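Side-chain contacts in beta-glucuronidase (Dictyoglomus thermophilum, PDB 6XXW), which probably hydrolyses beta-D-glucuronides, as a thermophile's glycoside hydrolase of family 2, releasing glucuronic acid from its conjugates: residues I282-V287 / I294-F299; V201-S206 / A210-S215; Y469-W472 / D478-V481; E525-M530 / K569-R574. One frame throughout, in Å; residues are numbered along the deposited sequence. Where two conformers were deposited one is given.

Interaction 1 (I282-V287 / I294-F299); sequences IRTVRV and INEKPF
The backbone N of N295 donates to T284 O at 2.9 Å, one step out from V285 and I294, which form an antiparallel non-hydrogen-bonded pair. The N295 side chain answers from the other end of T284: its OD1 accepts a hydrogen bond from T284 N at 3.0 Å, the donor tilted 26° from the carbonyl plane. CG lying beside its own backbone N (chi1 -62°) brings the N295 amide alongside R283, OD1 3.3 Å from R283 CB; ND2 is held by W253 and E254. Residues I294 to K297 form a type I' beta turn, the tight reversal between strands 291-294 and 297-305 at the entry to the TIM barrel domain. E296, on that turn, sends its carboxylate across to R286. The guanidinium grips it side-on, NE to OE2 at 3.1 Å and NH2 to OE1 at 2.8 Å, each on a syn lone pair, with the two planes only 6° apart; R286 NH1 forms a second salt bridge, with E288. A methionine in place of R286 would probably leave the E296 carboxylate without its charged mate and freer to turn. A water bridges T284 OG1, 2.9 Å away, to the backbone N of E296 and probably to its OE2. R283 itself points elsewhere, its guanidinium bonded to the backbone oxygens of P406 and V408.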
loop_
_atom_site.group_PDB
_atom_site.type_symbol
_atom_site.label_atom_id
_atom_site.label_comp_id
_atom_site.label_asym_id
_atom_site.label_seq_id
_atom_site.Cartn_x
_atom_site.Cartn_y
_atom_site.Cartn_z
ATOM N N ILE A 282 5.099 -25.127 -38.102
ATOM C CA ILE A 282 6.123 -26.067 -38.543
ATOM C C ILE A 282 7.368 -25.840 -37.689
ATOM O O ILE A 282 8.058 -24.824 -37.833
ATOM C CB ILE A 282 6.431 -25.900 -40.040
ATOM C CG1 ILE A 282 5.214 -26.282 -40.891
ATOM C CG2 ILE A 282 7.647 -26.738 -40.432
ATOM C CD1 ILE A 282 5.360 -25.886 -42.364
ATOM N N ARG A 283 7.662 -26.781 -36.790
ATOM C CA ARG A 283 8.878 -26.705 -35.990
ATOM C C ARG A 283 9.244 -28.093 -35.481
ATOM O O ARG A 283 8.384 -28.965 -35.332
ATOM C CB ARG A 283 8.725 -25.740 -34.807
ATOM C CG ARG A 283 8.445 -26.423 -33.458
ATOM C CD ARG A 283 6.964 -26.607 -33.298
ATOM N NE ARG A 283 6.557 -27.234 -32.034
ATOM C CZ ARG A 283 6.557 -28.546 -31.801
ATOM N NH1 ARG A 283 6.992 -29.395 -32.729
ATOM N NH2 ARG A 283 6.108 -29.011 -30.640
ATOM N N THR A 284 10.530 -28.275 -35.185
ATOM C CA THR A 284 11.017 -29.492 -34.550
ATOM C C THR A 284 11.561 -29.164 -33.170
ATOM O O THR A 284 12.032 -28.048 -32.918
ATOM C CB THR A 284 12.121 -30.176 -35.367
ATOM O OG1 THR A 284 13.236 -29.285 -35.490
ATOM C CG2 THR A 284 11.606 -30.550 -36.753
ATOM N N VAL A 285 11.509 -30.150 -32.283
ATOM C CA VAL A 285 12.090 -30.023 -30.952
ATOM C C VAL A 285 12.870 -31.295 -30.641
ATOM O O VAL A 285 12.402 -32.407 -30.909
ATOM C CB VAL A 285 11.011 -29.719 -29.888
ATOM C CG1 VAL A 285 9.915 -30.764 -29.902
ATOM C CG2 VAL A 285 11.640 -29.634 -28.504
ATOM N N ARG A 286 14.063 -31.125 -30.078
ATOM C CA ARG A 286 14.980 -32.238 -29.864
ATOM C C ARG A 286 15.974 -31.864 -28.772
ATOM O O ARG A 286 16.474 -30.737 -28.746
ATOM C CB ARG A 286 15.710 -32.555 -31.176
ATOM C CG ARG A 286 16.560 -33.781 -31.167
ATOM C CD ARG A 286 16.914 -34.158 -32.590
ATOM N NE ARG A 286 17.931 -33.284 -33.167
ATOM C CZ ARG A 286 19.233 -33.397 -32.920
ATOM N NH1 ARG A 286 19.675 -34.338 -32.093
ATOM N NH2 ARG A 286 20.093 -32.575 -33.501
ATOM N N VAL A 287 16.263 -32.802 -27.872
ATOM C CA VAL A 287 17.324 -32.618 -26.885
ATOM C C VAL A 287 18.538 -33.423 -27.331
ATOM O O VAL A 287 18.408 -34.577 -27.750
ATOM C CB VAL A 287 16.857 -33.013 -25.474
ATOM C CG1 VAL A 287 18.025 -33.006 -24.498
ATOM C CG2 VAL A 287 15.776 -32.040 -25.010
ATOM N N ILE A 294 15.338 -26.191 -30.834
ATOM C CA ILE A 294 14.122 -25.908 -31.585
ATOM C C ILE A 294 14.567 -25.515 -32.977
ATOM O O ILE A 294 15.382 -24.593 -33.129
ATOM C CB ILE A 294 13.284 -24.798 -30.935
ATOM C CG1 ILE A 294 12.787 -25.264 -29.556
ATOM C CG2 ILE A 294 12.145 -24.370 -31.883
ATOM C CD1 ILE A 294 11.955 -24.232 -28.795
ATOM N N ASN A 295 14.071 -26.239 -33.986
ATOM C CA ASN A 295 14.488 -26.032 -35.371
ATOM C C ASN A 295 16.009 -26.097 -35.488
ATOM O O ASN A 295 16.645 -25.292 -36.180
ATOM C CB ASN A 295 13.932 -24.710 -35.906
ATOM C CG ASN A 295 12.419 -24.697 -35.916
ATOM O OD1 ASN A 295 11.792 -25.749 -36.085
ATOM N ND2 ASN A 295 11.821 -23.519 -35.736
ATOM N N GLU A 296 16.591 -27.057 -34.763
ATOM C CA GLU A 296 18.019 -27.366 -34.758
ATOM C C GLU A 296 18.883 -26.215 -34.238
ATOM O O GLU A 296 20.096 -26.190 -34.473
ATOM C CB GLU A 296 18.490 -27.810 -36.149
ATOM C CG GLU A 296 17.931 -29.169 -36.587
ATOM C CD GLU A 296 18.227 -30.283 -35.583
ATOM O OE1 GLU A 296 19.420 -30.569 -35.336
ATOM O OE2 GLU A 296 17.269 -30.873 -35.033
ATOM N N LYS A 297 18.299 -25.268 -33.503
ATOM C CA LYS A 297 19.089 -24.204 -32.907
ATOM C C LYS A 297 18.994 -24.265 -31.385
ATOM O O LYS A 297 17.941 -24.626 -30.853
ATOM C CB LYS A 297 18.620 -22.827 -33.402
ATOM C CG LYS A 297 18.749 -22.626 -34.892
ATOM C CD LYS A 297 18.228 -21.255 -35.296
ATOM C CE LYS A 297 16.739 -21.141 -35.043
ATOM N NZ LYS A 297 16.214 -19.819 -35.502
ATOM N N PRO A 298 20.084 -23.945 -30.659
ATOM C CA PRO A 298 20.059 -24.027 -29.186
ATOM C C PRO A 298 19.185 -22.979 -28.512
ATOM O O PRO A 298 19.551 -21.802 -28.471
ATOM C CB PRO A 298 21.533 -23.832 -28.800
ATOM C CG PRO A 298 22.142 -23.115 -29.962
ATOM C CD PRO A 298 21.432 -23.645 -31.173
ATOM N N PHE A 299 18.059 -23.402 -27.945
ATOM C CA PHE A 299 17.120 -22.500 -27.286
ATOM C C PHE A 299 17.593 -22.142 -25.875
ATOM O O PHE A 299 18.290 -22.921 -25.217
ATOM C CB PHE A 299 15.743 -23.171 -27.217
ATOM C CG PHE A 299 14.596 -22.242 -26.878
ATOM C CD1 PHE A 299 14.349 -21.103 -27.628
ATOM C CD2 PHE A 299 13.735 -22.549 -25.833
ATOM C CE1 PHE A 299 13.272 -20.269 -27.329
ATOM C CE2 PHE A 299 12.648 -21.706 -25.513
ATOM C CZ PHE A 299 12.419 -20.576 -26.260
HETATM O O HOH W 1 15.253 -29.168 -33.382
#

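Interaction 2 (V201-S206 / A210-S215); sequences VITELS and ALVKYS
K213 and E204 meet on one face of the hairpin, diagonally across its two strands. The lysine NZ reaches E204 OE1 at 3.0 Å, a salt bridge made on the syn side of the oxygen but 34° out of the carboxylate plane. Both chains run extended beyond CG, which lets them cross above the backbone, and K213 CE also lies against the carboxylate, 3.3 Å from OE1. An alanine at E204 would probably leave the K213 ammonium without this partner and uncover one flank of L211, whose CD1 sits near OE2. That same CD1 also packs on S206 CB at 3.6 Å. On the other face, the side chains of V201, T203 and V212 meet across the strands through methyl groups: V212 turns CG1 to V201 CG1 at 3.6 Å and CG2 to T203 CG2 at 4.0 Å, its two branches split between two neighbours because CG1 stands opposite the backbone N (chi1 175°). T203 OG1 bonds a bound Tris molecule and, weakly, R283 N. Beneath the side chains, the hydrogen-bonded pairs I202-K213 and E204-L211 set the register of this antiparallel beta hairpin, with K213 N to I202 O at 2.8 Å. Further out, the Y214 hydroxyl is held by G240 and N238. Strand 209-217 is the middle one of three, bonded on its far side to strand 242-248, while I280 of strand 273-280 rests on V201 and V212, as one layer of a beta-sandwich domain meets the next.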
loop_
_atom_site.group_PDB
_atom_site.type_symbol
_atom_site.label_atom_id
_atom_site.label_comp_id
_atom_site.label_asym_id
_atom_site.label_seq_id
_atom_site.Cartn_x
_atom_site.Cartn_y
_atom_site.Cartn_z
ATOM N N VAL A 201 -1.084 -34.288 -36.490
ATOM C CA VAL A 201 -0.139 -33.637 -37.381
ATOM C C VAL A 201 1.250 -33.746 -36.765
ATOM O O VAL A 201 1.420 -33.531 -35.560
ATOM C CB VAL A 201 -0.534 -32.166 -37.624
ATOM C CG1 VAL A 201 0.614 -31.397 -38.200
ATOM C CG2 VAL A 201 -1.718 -32.114 -38.578
ATOM N N ILE A 202 2.233 -34.118 -37.579
ATOM C CA ILE A 202 3.638 -34.074 -37.194
ATOM C C ILE A 202 4.391 -33.334 -38.290
ATOM O O ILE A 202 4.142 -33.558 -39.480
ATOM C CB ILE A 202 4.229 -35.483 -36.983
ATOM C CG1 ILE A 202 3.467 -36.226 -35.882
ATOM C CG2 ILE A 202 5.705 -35.400 -36.628
ATOM C CD1 ILE A 202 3.654 -37.736 -35.923
ATOM N N THR A 203 5.308 -32.457 -37.902
ATOM C CA THR A 203 6.092 -31.701 -38.869
ATOM C C THR A 203 7.554 -32.135 -38.828
ATOM O O THR A 203 8.113 -32.384 -37.755
ATOM C CB THR A 203 5.968 -30.191 -38.634
ATOM O OG1 THR A 203 6.535 -29.844 -37.369
ATOM C CG2 THR A 203 4.504 -29.762 -38.675
ATOM N N GLU A 204 8.148 -32.261 -40.014
ATOM C CA GLU A 204 9.538 -32.648 -40.189
ATOM C C GLU A 204 10.191 -31.676 -41.159
ATOM O O GLU A 204 9.520 -31.047 -41.982
ATOM C CB GLU A 204 9.678 -34.082 -40.737
ATOM C CG GLU A 204 9.093 -35.175 -39.855
ATOM C CD GLU A 204 9.148 -36.552 -40.514
ATOM O OE1 GLU A 204 8.537 -37.499 -39.974
ATOM O OE2 GLU A 204 9.801 -36.688 -41.574
ATOM N N LEU A 205 11.510 -31.562 -41.064
ATOM C CA LEU A 205 12.297 -30.781 -42.009
ATOM C C LEU A 205 13.024 -31.744 -42.935
ATOM O O LEU A 205 13.619 -32.720 -42.474
ATOM C CB LEU A 205 13.293 -29.878 -41.284
ATOM C CG LEU A 205 12.706 -29.037 -40.151
ATOM C CD1 LEU A 205 13.802 -28.257 -39.445
ATOM C CD2 LEU A 205 11.627 -28.110 -40.677
ATOM N N SER A 206 12.974 -31.481 -44.236
ATOM C CA SER A 206 13.537 -32.410 -45.211
ATOM C C SER A 206 14.134 -31.603 -46.355
ATOM O O SER A 206 13.395 -30.979 -47.124
ATOM C CB SER A 206 12.469 -33.387 -45.711
ATOM O OG SER A 206 12.998 -34.314 -46.652
ATOM N N ALA A 210 9.636 -28.473 -45.752
ATOM C CA ALA A 210 9.050 -29.049 -44.558
ATOM C C ALA A 210 7.938 -29.998 -44.975
ATOM O O ALA A 210 7.292 -29.807 -46.015
ATOM C CB ALA A 210 8.511 -27.966 -43.616
ATOM N N LEU A 211 7.736 -31.037 -44.174
ATOM C CA LEU A 211 6.646 -31.978 -44.376
ATOM C C LEU A 211 5.678 -31.872 -43.216
ATOM O O LEU A 211 6.090 -31.794 -42.055
ATOM C CB LEU A 211 7.157 -33.410 -44.491
ATOM C CG LEU A 211 8.367 -33.539 -45.405
ATOM C CD1 LEU A 211 9.191 -34.718 -44.948
ATOM C CD2 LEU A 211 7.891 -33.701 -46.838
ATOM N N VAL A 212 4.399 -31.838 -43.536
ATOM C CA VAL A 212 3.344 -31.918 -42.546
ATOM C C VAL A 212 2.676 -33.260 -42.772
ATOM O O VAL A 212 1.959 -33.440 -43.764
ATOM C CB VAL A 212 2.350 -30.755 -42.673
ATOM C CG1 VAL A 212 1.205 -30.941 -41.709
ATOM C CG2 VAL A 212 3.054 -29.421 -42.427
ATOM N N LYS A 213 2.942 -34.217 -41.885
ATOM C CA LYS A 213 2.354 -35.547 -41.993
ATOM C C LYS A 213 1.086 -35.616 -41.158
ATOM O O LYS A 213 1.031 -35.085 -40.049
ATOM C CB LYS A 213 3.344 -36.617 -41.538
ATOM C CG LYS A 213 4.627 -36.654 -42.352
ATOM C CD LYS A 213 5.644 -37.599 -41.714
ATOM C CE LYS A 213 6.735 -38.001 -42.690
ATOM N NZ LYS A 213 7.520 -39.173 -42.195
ATOM N N TYR A 214 0.052 -36.252 -41.698
ATOM C CA TYR A 214 -1.231 -36.205 -41.019
ATOM C C TYR A 214 -1.938 -37.545 -41.119
ATOM O O TYR A 214 -1.723 -38.325 -42.052
ATOM C CB TYR A 214 -2.133 -35.085 -41.569
ATOM C CG TYR A 214 -2.709 -35.369 -42.948
ATOM C CD1 TYR A 214 -3.909 -36.073 -43.099
ATOM C CD2 TYR A 214 -2.046 -34.943 -44.097
ATOM C CE1 TYR A 214 -4.437 -36.343 -44.379
ATOM C CE2 TYR A 214 -2.560 -35.213 -45.371
ATOM C CZ TYR A 214 -3.750 -35.915 -45.499
ATOM O OH TYR A 214 -4.261 -36.179 -46.753
ATOM N N SER A 215 -2.794 -37.785 -40.134
ATOM C CA SER A 215 -3.733 -38.892 -40.100
ATOM C C SER A 215 -5.032 -38.375 -39.513
ATOM O O SER A 215 -5.013 -37.583 -38.567
ATOM C CB SER A 215 -3.180 -40.052 -39.253
ATOM O OG SER A 215 -3.726 -41.270 -39.708
#

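Interaction 3 (Y469-W472 / D478-V481)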
loop_
_atom_site.group_PDB
_atom_site.type_symbol
_atom_site.label_atom_id
_atom_site.label_comp_id
_atom_site.label_asym_id
_atom_site.label_seq_id
_atom_site.Cartn_x
_atom_site.Cartn_y
_atom_site.Cartn_z
ATOM N N TYR A 469 15.201 -22.179 -3.854
ATOM C CA TYR A 469 14.740 -21.028 -3.078
ATOM C C TYR A 469 15.758 -20.656 -2.004
ATOM O O TYR A 469 15.398 -20.250 -0.897
ATOM C CB TYR A 469 13.372 -21.321 -2.461
ATOM C CG TYR A 469 12.252 -21.289 -3.498
ATOM C CD1 TYR A 469 11.710 -20.074 -3.922
ATOM C CD2 TYR A 469 11.769 -22.461 -4.068
ATOM C CE1 TYR A 469 10.691 -20.023 -4.880
ATOM C CE2 TYR A 469 10.757 -22.433 -5.026
ATOM C CZ TYR A 469 10.233 -21.206 -5.436
ATOM O OH TYR A 469 9.228 -21.167 -6.378
ATOM N N TYR A 470 17.046 -20.803 -2.317
ATOM C CA TYR A 470 18.085 -20.446 -1.368
ATOM C C TYR A 470 17.934 -18.982 -0.968
ATOM O O TYR A 470 17.709 -18.117 -1.814
ATOM C CB TYR A 470 19.461 -20.689 -1.981
ATOM C CG TYR A 470 19.734 -22.142 -2.388
ATOM C CD1 TYR A 470 19.718 -23.162 -1.453
ATOM C CD2 TYR A 470 20.018 -22.468 -3.713
ATOM C CE1 TYR A 470 19.981 -24.475 -1.817
ATOM C CE2 TYR A 470 20.283 -23.768 -4.083
ATOM C CZ TYR A 470 20.268 -24.766 -3.132
ATOM O OH TYR A 470 20.525 -26.063 -3.494
ATOM N N SER A 471 18.078 -18.714 0.331
ATOM C CA SER A 471 17.931 -17.411 0.997
ATOM C C SER A 471 16.466 -17.025 1.207
ATOM O O SER A 471 16.208 -15.994 1.867
ATOM C CB SER A 471 18.657 -16.269 0.267
ATOM O OG SER A 471 17.817 -15.655 -0.698
ATOM N N TRP A 472 15.498 -17.810 0.716
ATOM C CA TRP A 472 14.085 -17.583 1.015
ATOM C C TRP A 472 13.561 -18.636 1.987
ATOM O O TRP A 472 13.273 -18.318 3.146
ATOM C CB TRP A 472 13.218 -17.534 -0.259
ATOM C CG TRP A 472 11.813 -17.141 0.126
ATOM C CD1 TRP A 472 10.746 -17.978 0.329
ATOM C CD2 TRP A 472 11.360 -15.824 0.454
ATOM N NE1 TRP A 472 9.647 -17.256 0.737
ATOM C CE2 TRP A 472 9.999 -15.933 0.833
ATOM C CE3 TRP A 472 11.968 -14.559 0.460
ATOM C CZ2 TRP A 472 9.233 -14.822 1.204
ATOM C CZ3 TRP A 472 11.202 -13.441 0.827
ATOM C CH2 TRP A 472 9.838 -13.585 1.183
ATOM N N ASP A 478 19.377 -14.181 4.108
ATOM C CA ASP A 478 20.815 -14.104 3.847
ATOM C C ASP A 478 21.081 -14.310 2.358
ATOM O O ASP A 478 21.305 -15.433 1.900
ATOM C CB ASP A 478 21.579 -15.129 4.676
ATOM C CG ASP A 478 23.072 -14.901 4.623
ATOM O OD1 ASP A 478 23.478 -13.921 3.974
ATOM O OD2 ASP A 478 23.826 -15.699 5.217
ATOM N N LEU A 479 21.114 -13.199 1.608
ATOM C CA LEU A 479 21.387 -13.264 0.174
ATOM C C LEU A 479 22.808 -13.724 -0.138
ATOM O O LEU A 479 23.078 -14.151 -1.267
ATOM C CB LEU A 479 21.144 -11.897 -0.470
ATOM C CG LEU A 479 19.727 -11.345 -0.447
ATOM C CD1 LEU A 479 19.765 -9.852 -0.698
ATOM C CD2 LEU A 479 18.846 -12.041 -1.504
ATOM N N SER A 480 23.717 -13.643 0.827
ATOM C CA SER A 480 25.122 -13.968 0.594
ATOM C C SER A 480 25.359 -15.456 0.324
ATOM O O SER A 480 26.392 -15.802 -0.252
ATOM C CB SER A 480 25.971 -13.499 1.789
ATOM O OG SER A 480 25.853 -14.363 2.910
ATOM N N VAL A 481 24.430 -16.342 0.690
ATOM C CA VAL A 481 24.646 -17.774 0.451
ATOM C C VAL A 481 24.334 -18.224 -0.970
ATOM O O VAL A 481 24.680 -19.356 -1.338
ATOM C CB VAL A 481 23.798 -18.645 1.394
ATOM C CG1 VAL A 481 24.110 -18.338 2.837
ATOM C CG2 VAL A 481 22.301 -18.478 1.082
#
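S471 is the one residue of 469-472 that carries this contact, pressing its CB against the backbone oxygen of D478 at 3.2 Å. That is the tight part. The serine OG, placed between its own backbone N and carbonyl carbon (chi1 89°), is turned back on its own segment: it donates to Y470 O at 2.7 Å, in the carbonyl plane and on a lone pair, and leaves L479 CD2 to meet OG through van der Waals contact at 3.8 Å. The packing slackens toward V481, whose CG2 stays 4.3 Å from S471 CB. On the outer side, S480 is exposed and aims away from 469-472, yet it is tied down locally. D478 OD1 accepts from S480 OG at 2.6 Å and from S480 N at 3.2 Å, both from the same face of the carboxylate; the backbone bond comes in 51° out of its plane and makes this an Asx turn. The other oxygen, OD2, is hydrogen-bonded to the hydroxyl of Y167 of a second subunit, which also packs on V481, so this corner belongs to a subunit interface. Both segments belong to the long loop that follows barrel strand 463-467, a beta-alpha connection of the TIM barrel, where Y469 OH also bonds E505. The loop leads straight into helix 482-497, which supports Y470 and S471, and L479 packs against helix 524-538, on Y526, E529, M530 and R533.

Interaction 4 (E525-M530 / K569-R574); sequences EYQQEM and KGVFTR
Q527 stretches from helix 524-538 toward the loop 569-574, and it is the sole residue of 525-530 that touches the loop. The closest pair of CA atoms, those of Q527 and K569, is 8.0 Å apart. CB points toward the loop, and CG lies trans to the backbone N (chi1 173°); with the chain extended at chi2 as well, it runs out straight. CD comes within 4.0 Å of G570 O. OE1 is also 4.0 Å from that oxygen and makes no bond there, so the working atom is NE2. It donates to G570 O at 3.0 Å, with the N-H aimed almost straight (168°) and the acceptor in the plane of the amide; seen from the glycine, however, the donor stands 57° above the carbonyl plane. NE2 gives to a water as well, 3.0 Å away, and that water probably donates in turn to K569 O at 2.7 Å. The amide nitrogen is thus gripped twice, once by the loop directly and once by solvent that may carry the link on to the preceding peptide oxygen. G570 O has a further donor in K579 NZ, and K569 NZ forms a salt bridge with D509. The contact joins helix 524-538 to the loop leading into helix 580-591: Q527 also rests on V581 of that helix, and F572 lies against helix 319-332.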
loop_
_atom_site.group_PDB
_atom_site.type_symbol
_atom_site.label_atom_id
_atom_site.label_comp_id
_atom_site.label_asym_id
_atom_site.label_seq_id
_atom_site.Cartn_x
_atom_site.Cartn_y
_atom_site.Cartn_z
ATOM N N GLU A 525 12.816 -4.940 -3.228
ATOM C CA GLU A 525 14.265 -4.991 -3.383
ATOM C C GLU A 525 14.791 -6.406 -3.183
ATOM O O GLU A 525 15.655 -6.867 -3.937
ATOM C CB GLU A 525 14.936 -4.035 -2.392
ATOM C CG GLU A 525 14.909 -2.575 -2.847
ATOM C CD GLU A 525 13.555 -1.920 -2.618
ATOM O OE1 GLU A 525 12.702 -2.534 -1.930
ATOM O OE2 GLU A 525 13.348 -0.799 -3.127
ATOM N N TYR A 526 14.302 -7.101 -2.150
ATOM C CA TYR A 526 14.810 -8.437 -1.878
ATOM C C TYR A 526 14.483 -9.372 -3.027
ATOM O O TYR A 526 15.331 -10.168 -3.449
ATOM C CB TYR A 526 14.237 -8.969 -0.564
ATOM C CG TYR A 526 15.003 -10.166 -0.029
ATOM C CD1 TYR A 526 14.725 -11.455 -0.494
ATOM C CD2 TYR A 526 16.016 -10.009 0.905
ATOM C CE1 TYR A 526 15.428 -12.555 -0.029
ATOM C CE2 TYR A 526 16.717 -11.104 1.391
ATOM C CZ TYR A 526 16.419 -12.376 0.914
ATOM O OH TYR A 526 17.111 -13.467 1.381
ATOM N N GLN A 527 13.260 -9.271 -3.562
ATOM C CA GLN A 527 12.879 -10.106 -4.694
ATOM C C GLN A 527 13.812 -9.874 -5.882
ATOM O O GLN A 527 14.302 -10.832 -6.495
ATOM C CB GLN A 527 11.415 -9.843 -5.066
ATOM C CG GLN A 527 10.962 -10.559 -6.349
ATOM C CD GLN A 527 9.569 -10.122 -6.791
ATOM O OE1 GLN A 527 9.207 -8.956 -6.665
ATOM N NE2 GLN A 527 8.791 -11.058 -7.315
ATOM N N GLN A 528 14.092 -8.605 -6.204
ATOM C CA GLN A 528 14.969 -8.302 -7.336
ATOM C C GLN A 528 16.400 -8.768 -7.083
ATOM O O GLN A 528 17.041 -9.320 -7.982
ATOM C CB GLN A 528 14.945 -6.793 -7.654
ATOM C CG GLN A 528 16.025 -6.338 -8.657
ATOM C CD GLN A 528 15.769 -4.951 -9.239
ATOM O OE1 GLN A 528 14.725 -4.697 -9.836
ATOM N NE2 GLN A 528 16.725 -4.048 -9.059
ATOM N N GLU A 529 16.931 -8.543 -5.877
ATOM C CA GLU A 529 18.318 -8.928 -5.618
ATOM C C GLU A 529 18.480 -10.443 -5.649
ATOM O O GLU A 529 19.451 -10.963 -6.210
ATOM C CB GLU A 529 18.781 -8.365 -4.274
ATOM C CG GLU A 529 20.271 -8.560 -3.994
ATOM C CD GLU A 529 21.167 -7.761 -4.932
ATOM O OE1 GLU A 529 20.726 -6.714 -5.458
ATOM O OE2 GLU A 529 22.323 -8.191 -5.148
ATOM N N MET A 530 17.538 -11.166 -5.047
ATOM C CA MET A 530 17.594 -12.621 -5.090
ATOM C C MET A 530 17.595 -13.116 -6.533
ATOM O O MET A 530 18.447 -13.917 -6.932
ATOM C CB MET A 530 16.410 -13.204 -4.317
ATOM C CG MET A 530 16.307 -14.716 -4.449
ATOM S SD MET A 530 14.838 -15.358 -3.622
ATOM C CE MET A 530 15.065 -17.130 -3.884
ATOM N N LYS A 569 4.821 -14.080 -4.714
ATOM C CA LYS A 569 6.039 -14.160 -5.505
ATOM C C LYS A 569 5.851 -13.689 -6.948
ATOM O O LYS A 569 6.784 -13.818 -7.748
ATOM C CB LYS A 569 6.564 -15.596 -5.492
ATOM C CG LYS A 569 6.982 -16.065 -4.100
ATOM C CD LYS A 569 8.037 -17.156 -4.160
ATOM C CE LYS A 569 8.436 -17.604 -2.754
ATOM N NZ LYS A 569 7.234 -17.947 -1.922
ATOM N N GLY A 570 4.690 -13.147 -7.301
ATOM C CA GLY A 570 4.508 -12.660 -8.658
ATOM C C GLY A 570 5.526 -11.584 -9.017
ATOM O O GLY A 570 5.923 -10.765 -8.184
ATOM N N VAL A 571 5.983 -11.616 -10.271
ATOM C CA VAL A 571 6.731 -10.502 -10.851
ATOM C C VAL A 571 5.769 -9.368 -11.218
ATOM O O VAL A 571 6.154 -8.192 -11.236
ATOM C CB VAL A 571 7.534 -11.017 -12.061
ATOM C CG1 VAL A 571 7.931 -9.900 -13.002
ATOM C CG2 VAL A 571 8.753 -11.822 -11.605
ATOM N N PHE A 572 4.520 -9.711 -11.519
ATOM C CA PHE A 572 3.423 -8.771 -11.699
ATOM C C PHE A 572 2.450 -8.915 -10.536
ATOM O O PHE A 572 2.329 -9.986 -9.935
ATOM C CB PHE A 572 2.669 -9.016 -13.021
ATOM C CG PHE A 572 3.517 -8.813 -14.243
ATOM C CD1 PHE A 572 4.159 -9.887 -14.834
ATOM C CD2 PHE A 572 3.688 -7.553 -14.786
ATOM C CE1 PHE A 572 4.954 -9.720 -15.955
ATOM C CE2 PHE A 572 4.494 -7.373 -15.913
ATOM C CZ PHE A 572 5.121 -8.466 -16.501
ATOM N N THR A 573 1.750 -7.827 -10.214
ATOM C CA THR A 573 0.666 -7.944 -9.250
ATOM C C THR A 573 -0.466 -8.776 -9.855
ATOM O O THR A 573 -0.482 -9.073 -11.054
ATOM C CB THR A 573 0.153 -6.562 -8.848
ATOM O OG1 THR A 573 -0.389 -5.917 -10.000
ATOM C CG2 THR A 573 1.277 -5.721 -8.284
ATOM N N ARG A 574 -1.443 -9.143 -9.019
ATOM C CA ARG A 574 -2.553 -9.942 -9.532
ATOM C C ARG A 574 -3.356 -9.189 -10.590
ATOM O O ARG A 574 -3.968 -9.817 -11.466
ATOM C CB ARG A 574 -3.472 -10.370 -8.391
ATOM C CG ARG A 574 -4.402 -11.521 -8.767
ATOM C CD ARG A 574 -5.183 -11.973 -7.561
ATOM N NE ARG A 574 -5.753 -13.318 -7.681
ATOM C CZ ARG A 574 -6.885 -13.676 -7.089
ATOM N NH1 ARG A 574 -7.560 -12.784 -6.382
ATOM N NH2 ARG A 574 -7.342 -14.917 -7.188
HETATM O O HOH W 2 9.396 -13.952 -7.275
#

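In the fold
Along the chain interaction 2 comes first, then interactions 1, 3 and 4, each closing before the next opens. Interactions 1 and 2 have centres about 14 Å apart and touch where I282 CG2 packs on A210 CB at 3.5 Å, so the hairpin of the preceding beta domain abuts the segment leading into the TIM barrel. Interactions 3 and 4, centres about 15 Å apart, are joined by helix 524-538: Y526 OH probably bonds S471 O at 2.7 Å. Between the centres of interactions 2 and 3 lie about 47 Å. One pair therefore marks the junction between domains, the other the loops and late helices of the barrel.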